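Local coordinates for protein beta-lactamase (Klebsiella pneumoniae, PDB 6M5Q) that probably hydrolyses beta-lactams to substituted beta-amino acids as a class C enzyme, and here holds the ring-opened form of the carbapenem imipenem, at residues 279-284 with 315-320; 268-273 with 302-307. The protein carries 1 engineered substitution. One frame throughout, in Å; residues are numbered along the deposited sequence.

Interaction 1: residues 279-284 with 315-320; sequences WEQLPY and ENVWIN. With IM2 ((5R)-5-[(1S,2R)-1-formyl-2-hydroxypropyl]-3-[(2-{[(E)-iminomethyl]amino}ethyl)sulfanyl]-4,5-dihydro-1H-pyrrole-2-carbox ylic acid), chain B.
Trp279 and Ile319 cross at about a right angle, with CB of Trp279 3.9 Å from CG2 of Ile319. The indole turns its edge to the neighbouring backbone, bringing Trp279 CE3 to 3.7 Å from Asn320 O, and it meets Phe334 edge-to-face. Gln281 lies beside Ile319, pointing the same way, its CB 4.0 Å from Ile319 CG1. With CG between the backbone N and the carbonyl carbon (chi1 70°), its extended chain also reaches the methyls of Val317.

The other face of this antiparallel pair carries Glu280, Leu282, Trp318 and Asn320. Trp318 has CG anti to the backbone N (chi1 172°), which swings its indole away from 279-284; it packs with Leu282 against Leu291. Reciprocal backbone bonds join Glu280 to Asn320 and Leu282 to Trp318. Tyr284 N adds a bond of 3.1 Å to Asn316 O.

Glu280 extends its carboxylate to the ligand tail, where OE2 comes within 3.0 Å of IM2 C25. The formamidine tail is probably cationic, so this proximity is consistent with electrostatic attraction, with Arg154, a long and weak ion-pair partner, perhaps sharing the carboxylate's charge.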
loop_
_atom_site.group_PDB
_atom_site.type_symbol
_atom_site.label_atom_id
_atom_site.label_comp_id
_atom_site.label_asym_id
_atom_site.label_seq_id
_atom_site.Cartn_x
_atom_site.Cartn_y
_atom_site.Cartn_z
ATOM N N TRP A 279 -3.654 -5.364 2.839
ATOM C CA TRP A 279 -2.456 -6.198 2.747
ATOM C C TRP A 279 -2.821 -7.610 2.275
ATOM O O TRP A 279 -3.934 -8.096 2.500
ATOM C CB TRP A 279 -1.789 -6.328 4.128
ATOM C CG TRP A 279 -1.248 -5.051 4.689
ATOM C CD1 TRP A 279 -1.784 -4.292 5.708
ATOM C CD2 TRP A 279 -0.048 -4.387 4.282
ATOM N NE1 TRP A 279 -0.986 -3.203 5.963
ATOM C CE2 TRP A 279 0.094 -3.237 5.116
ATOM C CE3 TRP A 279 0.935 -4.659 3.320
ATOM C CZ2 TRP A 279 1.156 -2.351 4.984
ATOM C CZ3 TRP A 279 2.005 -3.770 3.193
ATOM C CH2 TRP A 279 2.100 -2.641 4.029
ATOM N N GLU A 280 -1.852 -8.278 1.651
ATOM C CA GLU A 280 -1.947 -9.677 1.247
ATOM C C GLU A 280 -0.824 -10.441 1.923
ATOM O O GLU A 280 0.256 -9.883 2.151
ATOM C CB GLU A 280 -1.729 -9.825 -0.288
ATOM C CG GLU A 280 -2.700 -9.041 -1.129
ATOM C CD GLU A 280 -2.528 -9.328 -2.609
ATOM O OE1 GLU A 280 -1.654 -10.143 -2.985
ATOM O OE2 GLU A 280 -3.267 -8.719 -3.398
ATOM N N GLN A 281 -1.056 -11.722 2.240
ATOM C CA GLN A 281 -0.021 -12.494 2.918
ATOM C C GLN A 281 -0.014 -13.941 2.448
ATOM O O GLN A 281 -1.011 -14.463 1.930
ATOM C CB GLN A 281 -0.108 -12.421 4.436
ATOM C CG GLN A 281 -1.305 -13.156 4.991
ATOM C CD GLN A 281 -1.464 -12.929 6.507
ATOM O OE1 GLN A 281 -1.204 -11.850 7.034
ATOM N NE2 GLN A 281 -1.944 -13.965 7.218
ATOM N N LEU A 282 1.141 -14.587 2.658
ATOM C CA LEU A 282 1.392 -16.001 2.423
ATOM C C LEU A 282 2.067 -16.579 3.658
ATOM O O LEU A 282 2.741 -15.860 4.388
ATOM C CB LEU A 282 2.330 -16.197 1.224
ATOM C CG LEU A 282 1.754 -15.963 -0.172
ATOM C CD1 LEU A 282 2.856 -15.891 -1.189
ATOM C CD2 LEU A 282 0.830 -17.101 -0.515
ATOM N N PRO A 283 1.917 -17.876 3.914
ATOM C CA PRO A 283 2.719 -18.496 4.980
ATOM C C PRO A 283 4.208 -18.363 4.698
ATOM O O PRO A 283 4.650 -18.396 3.551
ATOM C CB PRO A 283 2.270 -19.963 4.955
ATOM C CG PRO A 283 0.876 -19.910 4.385
ATOM C CD PRO A 283 0.892 -18.792 3.378
ATOM N N TYR A 284 4.991 -18.165 5.767
ATOM C CA TYR A 284 6.432 -18.085 5.698
ATOM C C TYR A 284 7.023 -19.301 6.401
ATOM O O TYR A 284 6.533 -19.682 7.467
ATOM C CB TYR A 284 6.912 -16.809 6.402
ATOM C CG TYR A 284 8.406 -16.676 6.403
ATOM C CD1 TYR A 284 9.056 -16.023 5.376
ATOM C CD2 TYR A 284 9.171 -17.242 7.418
ATOM C CE1 TYR A 284 10.437 -15.918 5.357
ATOM C CE2 TYR A 284 10.547 -17.148 7.404
ATOM C CZ TYR A 284 11.168 -16.492 6.371
ATOM O OH TYR A 284 12.540 -16.403 6.382
ATOM N N GLU A 315 2.800 -13.866 13.089
ATOM C CA GLU A 315 4.227 -13.611 12.904
ATOM C C GLU A 315 4.783 -14.373 11.716
ATOM O O GLU A 315 5.573 -13.824 10.928
ATOM C CB GLU A 315 4.992 -14.009 14.175
ATOM C CG GLU A 315 4.497 -13.284 15.427
ATOM C CD GLU A 315 4.594 -11.760 15.323
ATOM O OE1 GLU A 315 5.701 -11.250 15.081
ATOM O OE2 GLU A 315 3.549 -11.078 15.481
ATOM N N ASN A 316 4.381 -15.633 11.558
ATOM C CA ASN A 316 5.032 -16.533 10.610
ATOM C C ASN A 316 4.425 -16.412 9.216
ATOM O O ASN A 316 3.971 -17.388 8.612
ATOM C CB ASN A 316 4.949 -17.977 11.102
ATOM C CG ASN A 316 5.794 -18.211 12.325
ATOM O OD1 ASN A 316 6.846 -17.593 12.493
ATOM N ND2 ASN A 316 5.329 -19.085 13.199
ATOM N N VAL A 317 4.468 -15.194 8.680
ATOM C CA VAL A 317 3.876 -14.910 7.378
ATOM C C VAL A 317 4.725 -13.887 6.655
ATOM O O VAL A 317 5.450 -13.105 7.271
ATOM C CB VAL A 317 2.425 -14.376 7.479
ATOM C CG1 VAL A 317 1.451 -15.496 7.898
ATOM C CG2 VAL A 317 2.341 -13.199 8.418
ATOM N N TRP A 318 4.594 -13.903 5.326
ATOM C CA TRP A 318 5.151 -12.902 4.426
ATOM C C TRP A 318 3.996 -11.970 4.072
ATOM O O TRP A 318 3.039 -12.385 3.426
ATOM C CB TRP A 318 5.652 -13.616 3.179
ATOM C CG TRP A 318 6.091 -12.759 2.032
ATOM C CD1 TRP A 318 5.288 -12.144 1.101
ATOM C CD2 TRP A 318 7.443 -12.511 1.621
ATOM N NE1 TRP A 318 6.062 -11.497 0.167
ATOM C CE2 TRP A 318 7.387 -11.710 0.454
ATOM C CE3 TRP A 318 8.694 -12.889 2.125
ATOM C CZ2 TRP A 318 8.535 -11.275 -0.203
ATOM C CZ3 TRP A 318 9.830 -12.444 1.472
ATOM C CH2 TRP A 318 9.742 -11.649 0.318
ATOM N N ILE A 319 4.056 -10.718 4.537
ATOM C CA ILE A 319 3.003 -9.728 4.290
ATOM C C ILE A 319 3.513 -8.770 3.234
ATOM O O ILE A 319 4.654 -8.310 3.321
ATOM C CB ILE A 319 2.634 -8.981 5.582
ATOM C CG1 ILE A 319 2.201 -9.984 6.655
ATOM C CG2 ILE A 319 1.515 -7.986 5.293
ATOM C CD1 ILE A 319 1.894 -9.350 8.000
ATOM N N ASN A 320 2.696 -8.454 2.226
ATOM C CA ASN A 320 3.240 -7.647 1.136
ATOM C C ASN A 320 2.143 -6.867 0.424
ATOM O O ASN A 320 0.943 -7.125 0.581
ATOM C CB ASN A 320 4.127 -8.483 0.165
ATOM C CG ASN A 320 3.342 -9.474 -0.713
ATOM O OD1 ASN A 320 2.123 -9.741 -0.519
ATOM N ND2 ASN A 320 4.033 -10.037 -1.668
HETATM C C7 IM2 B . -2.517 -0.109 -7.801
HETATM C C2 IM2 B . -3.481 -3.121 -8.703
HETATM C C6 IM2 B . -3.413 0.129 -9.064
HETATM C C5 IM2 B . -4.295 -0.983 -9.300
HETATM C C3 IM2 B . -4.367 -2.566 -7.625
HETATM O O7 IM2 B . -1.335 -0.211 -7.931
HETATM C C61 IM2 B . -4.281 1.404 -8.830
HETATM O O62 IM2 B . -4.994 1.650 -10.008
HETATM C C62 IM2 B . -3.393 2.582 -8.485
HETATM N N4 IM2 B . -4.966 -1.445 -7.968
HETATM C C31 IM2 B . -4.355 -3.063 -6.202
HETATM O O31 IM2 B . -3.287 -3.557 -5.776
HETATM O O32 IM2 B . -5.403 -2.984 -5.510
HETATM S S21 IM2 B . -3.788 -4.878 -9.025
HETATM C C22 IM2 B . -3.393 -6.012 -7.630
HETATM C C23 IM2 B . -1.959 -6.040 -7.056
HETATM N N24 IM2 B . -1.703 -7.275 -6.290
HETATM C C25 IM2 B . -1.016 -7.479 -4.994
HETATM N N26 IM2 B . -0.464 -6.651 -4.189
HETATM C C1 IM2 B . -3.555 -2.277 -9.798
#

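Interaction 2: residues 268-273 with 302-307; sequences FKSGEI and SVATPI
The ring of Phe268 lies against Ala304 and Pro306, its CD2 3.8 Å from Ala304 CB and its CE2 4.1 Å from Pro306 CB. The two side chains of Phe268 and Pro306 cross obliquely. Phe268 and Pro306 lie on one face of the sheet, and with CG anti to the carbonyl carbon (chi1 -69°) the CD2 side of the Phe268 ring comes up against Pro306 and Ala304. Ile307 approaches the backbone instead: Ile307 CD1 is 3.7 Å from Phe268 C.

Between these apolar contacts and the turn beyond, Lys269 and Thr305 form an antiparallel hydrogen-bonded pair. Lys269 N donates to Thr305 O at 2.8 Å, and Thr305 N returns a nearly straight bond to Lys269 O, 2.9 Å long with an angle of 176° at the hydrogen. A water also donates to Lys269 O (3.0 Å), so two donors grip this carbonyl; the same water lies 2.6 Å from Thr305 OG1, bridging side chain and backbone. Next along, the hydroxyl of Ser270 takes over from the backbone: OG donates to Val303 O at 2.8 Å, from 40° above the carbonyl plane.

The arrangement belongs to a beta hairpin paired with a third strand. A type II' turn from Ser270 to Ile273, with glycine at its second position, reverses strand 266-270 into 273-275, and reciprocal backbone bonds between Ser270 and Ile273 close it. Strand 302-311 flanks 266-270 on the side away from 273-275.

Further out, Lys269 bends back across the hairpin to bond Thr274 OG1 through NZ. Phe268 reaches Thr118 and Thr120 in a loop, and Ala304 touches Thr120 as well. Backbone bonds from Ser302 to Arg154 and from Ala304 to Thr152 tie the outer edge of strand 302-311 to the segment around 153-154.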
loop_
_atom_site.group_PDB
_atom_site.type_symbol
_atom_site.label_atom_id
_atom_site.label_comp_id
_atom_site.label_asym_id
_atom_site.label_seq_id
_atom_site.Cartn_x
_atom_site.Cartn_y
_atom_site.Cartn_z
ATOM N N PHE A 268 -10.044 -13.516 3.930
ATOM C CA PHE A 268 -10.453 -14.350 2.805
ATOM C C PHE A 268 -9.232 -15.052 2.254
ATOM O O PHE A 268 -8.106 -14.549 2.345
ATOM C CB PHE A 268 -11.082 -13.532 1.654
ATOM C CG PHE A 268 -12.426 -12.927 1.980
ATOM C CD1 PHE A 268 -12.520 -11.664 2.571
ATOM C CD2 PHE A 268 -13.597 -13.606 1.654
ATOM C CE1 PHE A 268 -13.752 -11.115 2.847
ATOM C CE2 PHE A 268 -14.839 -13.048 1.938
ATOM C CZ PHE A 268 -14.917 -11.804 2.531
ATOM N N LYS A 269 -9.462 -16.220 1.671
ATOM C CA LYS A 269 -8.448 -16.917 0.911
ATOM C C LYS A 269 -8.834 -16.905 -0.559
ATOM O O LYS A 269 -10.000 -17.135 -0.901
ATOM C CB LYS A 269 -8.301 -18.361 1.399
ATOM C CG LYS A 269 -7.048 -19.020 0.889
ATOM C CD LYS A 269 -6.538 -20.069 1.859
ATOM C CE LYS A 269 -5.618 -19.445 2.905
ATOM N NZ LYS A 269 -4.314 -18.938 2.356
ATOM N N SER A 270 -7.865 -16.619 -1.422
ATOM C CA SER A 270 -8.021 -16.740 -2.867
ATOM C C SER A 270 -6.785 -17.443 -3.399
ATOM O O SER A 270 -5.680 -16.912 -3.283
ATOM C CB SER A 270 -8.155 -15.369 -3.520
ATOM O OG SER A 270 -9.512 -15.006 -3.651
ATOM N N GLY A 271 -6.960 -18.620 -3.988
ATOM C CA GLY A 271 -5.786 -19.382 -4.371
ATOM C C GLY A 271 -4.929 -19.656 -3.150
ATOM O O GLY A 271 -5.421 -20.084 -2.102
ATOM N N GLU A 272 -3.631 -19.392 -3.266
ATOM C CA GLU A 272 -2.729 -19.544 -2.133
ATOM C C GLU A 272 -2.621 -18.284 -1.283
ATOM O O GLU A 272 -1.953 -18.315 -0.242
ATOM C CB GLU A 272 -1.338 -19.972 -2.608
ATOM N N ILE A 273 -3.281 -17.186 -1.682
ATOM C CA ILE A 273 -3.101 -15.884 -1.041
ATOM C C ILE A 273 -4.161 -15.690 0.032
ATOM O O ILE A 273 -5.349 -15.978 -0.183
ATOM C CB ILE A 273 -3.173 -14.752 -2.084
ATOM C CG1 ILE A 273 -2.249 -15.016 -3.270
ATOM C CG2 ILE A 273 -2.788 -13.426 -1.451
ATOM C CD1 ILE A 273 -0.794 -15.132 -2.900
ATOM N N SER A 302 -11.571 -13.858 -8.898
ATOM C CA SER A 302 -11.236 -15.154 -8.328
ATOM C C SER A 302 -12.253 -15.458 -7.242
ATOM O O SER A 302 -12.802 -14.548 -6.627
ATOM C CB SER A 302 -9.853 -15.113 -7.676
ATOM O OG SER A 302 -8.840 -14.913 -8.646
ATOM N N VAL A 303 -12.490 -16.736 -6.972
ATOM C CA VAL A 303 -13.352 -17.093 -5.853
ATOM C C VAL A 303 -12.667 -16.696 -4.553
ATOM O O VAL A 303 -11.455 -16.892 -4.390
ATOM C CB VAL A 303 -13.649 -18.602 -5.885
ATOM C CG1 VAL A 303 -14.358 -19.036 -4.596
ATOM C CG2 VAL A 303 -14.502 -18.923 -7.083
ATOM N N ALA A 304 -13.432 -16.124 -3.629
ATOM C CA ALA A 304 -12.948 -15.721 -2.310
ATOM C C ALA A 304 -13.654 -16.565 -1.259
ATOM O O ALA A 304 -14.888 -16.548 -1.175
ATOM C CB ALA A 304 -13.250 -14.241 -2.052
ATOM N N THR A 305 -12.878 -17.294 -0.453
ATOM C CA THR A 305 -13.446 -18.111 0.608
ATOM C C THR A 305 -13.251 -17.405 1.933
ATOM O O THR A 305 -12.102 -17.082 2.276
ATOM C CB THR A 305 -12.760 -19.475 0.649
ATOM O OG1 THR A 305 -12.923 -20.124 -0.618
ATOM C CG2 THR A 305 -13.371 -20.327 1.753
ATOM N N PRO A 306 -14.288 -17.146 2.712
ATOM C CA PRO A 306 -14.090 -16.468 3.992
ATOM C C PRO A 306 -13.307 -17.327 4.965
ATOM O O PRO A 306 -13.346 -18.560 4.928
ATOM C CB PRO A 306 -15.516 -16.203 4.501
ATOM C CG PRO A 306 -16.401 -17.092 3.698
ATOM C CD PRO A 306 -15.716 -17.422 2.426
ATOM N N ILE A 307 -12.538 -16.647 5.804
ATOM C CA ILE A 307 -11.817 -17.244 6.918
ATOM C C ILE A 307 -12.566 -16.801 8.155
ATOM O O ILE A 307 -12.538 -15.621 8.529
ATOM C CB ILE A 307 -10.357 -16.771 6.962
ATOM C CG1 ILE A 307 -9.654 -17.101 5.657
ATOM C CG2 ILE A 307 -9.608 -17.435 8.121
ATOM C CD1 ILE A 307 -8.281 -16.456 5.547
HETATM O O HOH W 1 -11.024 -19.557 -2.369
#

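Overall arrangement
Both interactions belong to one antiparallel sheet, with centres about 14 Å apart, and strand 273-275 lies between them. The far end of the turn in interaction 2 packs directly on interaction 1: Leu282 CD2 is 3.5 Å from Ile273 CD1, and Glu280 OE1 is 3.8 Å from Ile273 CG2. Interaction 1 borders the ligand site. The side chain of Glu280 lies about 9 Å from that of Ser71, the residue that covalently binds AMP, and strand 317-325 continues to Lys321, Thr322 and Ser324, which hydrogen-bond IM2. Interaction 2 is more peripheral, its Ser302 side chain about 10 Å from IM2. Arg154 connects them, bonding Ser302 through the backbone and weakly pairing with Glu280.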